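Local coordinates for protein alkaline serine protease (Thermobifida fusca, PDB 2PFE) that probably cleaves proteins as a secreted, chymotrypsin-like serine endopeptidase, of which this chain is the protease domain without its pro region, at residues P73-Y78 with G141-T146. Residues are numbered along the deposited sequence; the frame is centred on the assembly and turned at random.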
loop_
_atom_site.group_PDB
_atom_site.type_symbol
_atom_site.label_atom_id
_atom_site.label_comp_id
_atom_site.label_asym_id
_atom_site.label_seq_id
_atom_site.Cartn_x
_atom_site.Cartn_y
_atom_site.Cartn_z
ATOM N N PRO A 73 -1.298 13.347 -4.896
ATOM C CA PRO A 73 -0.760 13.053 -3.569
ATOM C C PRO A 73 -1.857 12.707 -2.559
ATOM O O PRO A 73 -1.740 13.041 -1.375
ATOM C CB PRO A 73 -0.102 14.369 -3.186
ATOM C CG PRO A 73 -0.979 15.400 -3.807
ATOM C CD PRO A 73 -1.453 14.803 -5.119
ATOM N N LEU A 74 -2.914 12.039 -3.020
ATOM C CA LEU A 74 -4.107 11.874 -2.201
ATOM C C LEU A 74 -4.306 10.445 -1.731
ATOM O O LEU A 74 -3.923 9.489 -2.425
ATOM C CB LEU A 74 -5.336 12.292 -2.984
ATOM C CG LEU A 74 -5.370 13.776 -3.348
ATOM C CD1 LEU A 74 -6.584 14.074 -4.205
ATOM C CD2 LEU A 74 -5.328 14.651 -2.083
ATOM N N VAL A 75 -4.906 10.322 -0.548
ATOM C CA VAL A 75 -5.390 9.039 -0.025
ATOM C C VAL A 75 -6.872 9.189 0.325
ATOM O O VAL A 75 -7.292 10.227 0.845
ATOM C CB VAL A 75 -4.569 8.589 1.216
ATOM C CG1 VAL A 75 -5.270 7.438 1.955
ATOM C CG2 VAL A 75 -3.133 8.188 0.803
ATOM N N ASN A 76 -7.658 8.158 0.019
ATOM C CA ASN A 76 -9.090 8.167 0.311
ATOM C C ASN A 76 -9.327 7.974 1.811
ATOM O O ASN A 76 -8.827 7.009 2.420
ATOM C CB ASN A 76 -9.780 7.082 -0.516
ATOM C CG ASN A 76 -11.287 7.232 -0.552
ATOM O OD1 ASN A 76 -11.890 7.886 0.302
ATOM N ND2 ASN A 76 -11.908 6.587 -1.529
ATOM N N ARG A 77 -10.065 8.918 2.395
ATOM C CA ARG A 77 -10.348 8.919 3.820
ATOM C C ARG A 77 -11.618 8.120 4.127
ATOM O O ARG A 77 -11.896 7.795 5.279
ATOM C CB ARG A 77 -10.421 10.379 4.303
ATOM C CG ARG A 77 -10.845 10.620 5.740
ATOM C CD ARG A 77 -9.899 9.924 6.718
ATOM N NE ARG A 77 -10.222 10.240 8.110
ATOM C CZ ARG A 77 -11.190 9.669 8.823
ATOM N NH1 ARG A 77 -11.978 8.745 8.290
ATOM N NH2 ARG A 77 -11.387 10.048 10.080
ATOM N N TYR A 78 -12.373 7.806 3.077
ATOM C CA TYR A 78 -13.581 6.975 3.149
ATOM C C TYR A 78 -14.724 7.570 3.949
ATOM O O TYR A 78 -15.604 6.859 4.438
ATOM C CB TYR A 78 -13.258 5.524 3.540
ATOM C CG TYR A 78 -12.776 4.771 2.337
ATOM C CD1 TYR A 78 -11.415 4.553 2.121
ATOM C CD2 TYR A 78 -13.679 4.322 1.376
ATOM C CE1 TYR A 78 -10.967 3.869 0.988
ATOM C CE2 TYR A 78 -13.255 3.659 0.237
ATOM C CZ TYR A 78 -11.893 3.405 0.055
ATOM O OH TYR A 78 -11.513 2.742 -1.086
ATOM N N GLY A 141 -2.076 -3.717 -0.370
ATOM C CA GLY A 141 -1.435 -2.718 -1.176
ATOM C C GLY A 141 -1.725 -1.295 -0.731
ATOM O O GLY A 141 -0.988 -0.373 -1.100
ATOM N N GLY A 142 -2.787 -1.125 0.059
ATOM C CA GLY A 142 -3.273 0.199 0.414
ATOM C C GLY A 142 -2.337 0.936 1.351
ATOM O O GLY A 142 -1.521 0.333 2.039
ATOM N N PRO A 143 -2.472 2.257 1.409
ATOM C CA PRO A 143 -1.527 3.103 2.128
ATOM C C PRO A 143 -1.756 3.158 3.631
ATOM O O PRO A 143 -2.904 3.033 4.103
ATOM C CB PRO A 143 -1.819 4.488 1.542
ATOM C CG PRO A 143 -3.322 4.459 1.260
ATOM C CD PRO A 143 -3.520 3.043 0.729
ATOM N N TRP A 144 -0.673 3.441 4.344
ATOM C CA TRP A 144 -0.674 3.692 5.786
ATOM C C TRP A 144 -0.134 5.084 5.999
ATOM O O TRP A 144 0.888 5.450 5.396
ATOM C CB TRP A 144 0.238 2.681 6.505
ATOM C CG TRP A 144 -0.314 1.298 6.440
ATOM C CD1 TRP A 144 -0.378 0.503 5.339
ATOM C CD2 TRP A 144 -0.925 0.543 7.519
ATOM N NE1 TRP A 144 -0.997 -0.692 5.644
ATOM C CE2 TRP A 144 -1.342 -0.694 6.971
ATOM C CE3 TRP A 144 -1.180 0.808 8.877
ATOM C CZ2 TRP A 144 -1.957 -1.691 7.730
ATOM C CZ3 TRP A 144 -1.835 -0.178 9.639
ATOM C CH2 TRP A 144 -2.205 -1.419 9.054
ATOM N N LEU A 145 -0.821 5.844 6.842
ATOM C CA LEU A 145 -0.464 7.224 7.170
ATOM C C LEU A 145 -0.417 7.441 8.668
ATOM O O LEU A 145 -1.275 6.937 9.427
ATOM C CB LEU A 145 -1.478 8.217 6.573
ATOM C CG LEU A 145 -1.497 8.416 5.060
ATOM C CD1 LEU A 145 -2.792 9.130 4.678
ATOM C CD2 LEU A 145 -0.280 9.174 4.601
ATOM N N THR A 146 0.603 8.164 9.097
ATOM C CA THR A 146 0.575 8.779 10.413
ATOM C C THR A 146 0.521 10.267 10.127
ATOM O O THR A 146 1.507 10.858 9.660
ATOM C CB THR A 146 1.798 8.398 11.262
ATOM O OG1 THR A 146 1.797 6.974 11.448
ATOM C CG2 THR A 146 1.731 9.096 12.625
#
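Val75 meets both Pro143 and Leu145, and these apolar contacts are all that joins residues 73-78 to 141-146. Its CA lies 7.4 Å from the CA of Pro143, a spacing bridged by side chains, with 133 Å² buried in total. Both methyls of Val75 press on the proline ring from one side, the side chains sliding past each other: CG1 comes to 3.6 Å from Pro143 CG and CG2 to 3.8 Å from the same atom. The valine torsion (chi1 167°) sets CG1 opposite the backbone N and CG2 opposite the carbonyl carbon, which turns both onto the ring. Leu145, on the same strand face as Pro143, approaches tip to tip, its CD1 3.9 Å from Val75 CB. Phe20 touches all three side chains. Replacing Val75 by an alanine removes both methyls and is likely to leave a gap beside Pro143 CG, Leu145 CD1 keeping just its contact with CB. Next along the chain, the end of the Asn76 side chain leads away from 141-146; its OD1 accepts from Tyr78 N at 2.8 Å (N-H...O 149°), an Asx turn just after strand 74-76. That donor sits 36° out of the carbonyl plane. Strand 143-146, shortly after the predicted charge-relay Ser140, pairs antiparallel with 149-157 in the closed six-stranded barrel. The contact is consistent with the interbarrel connection packing on the C-terminal barrel, as expected for the two-barrel chymotrypsin fold of alpha-lytic protease.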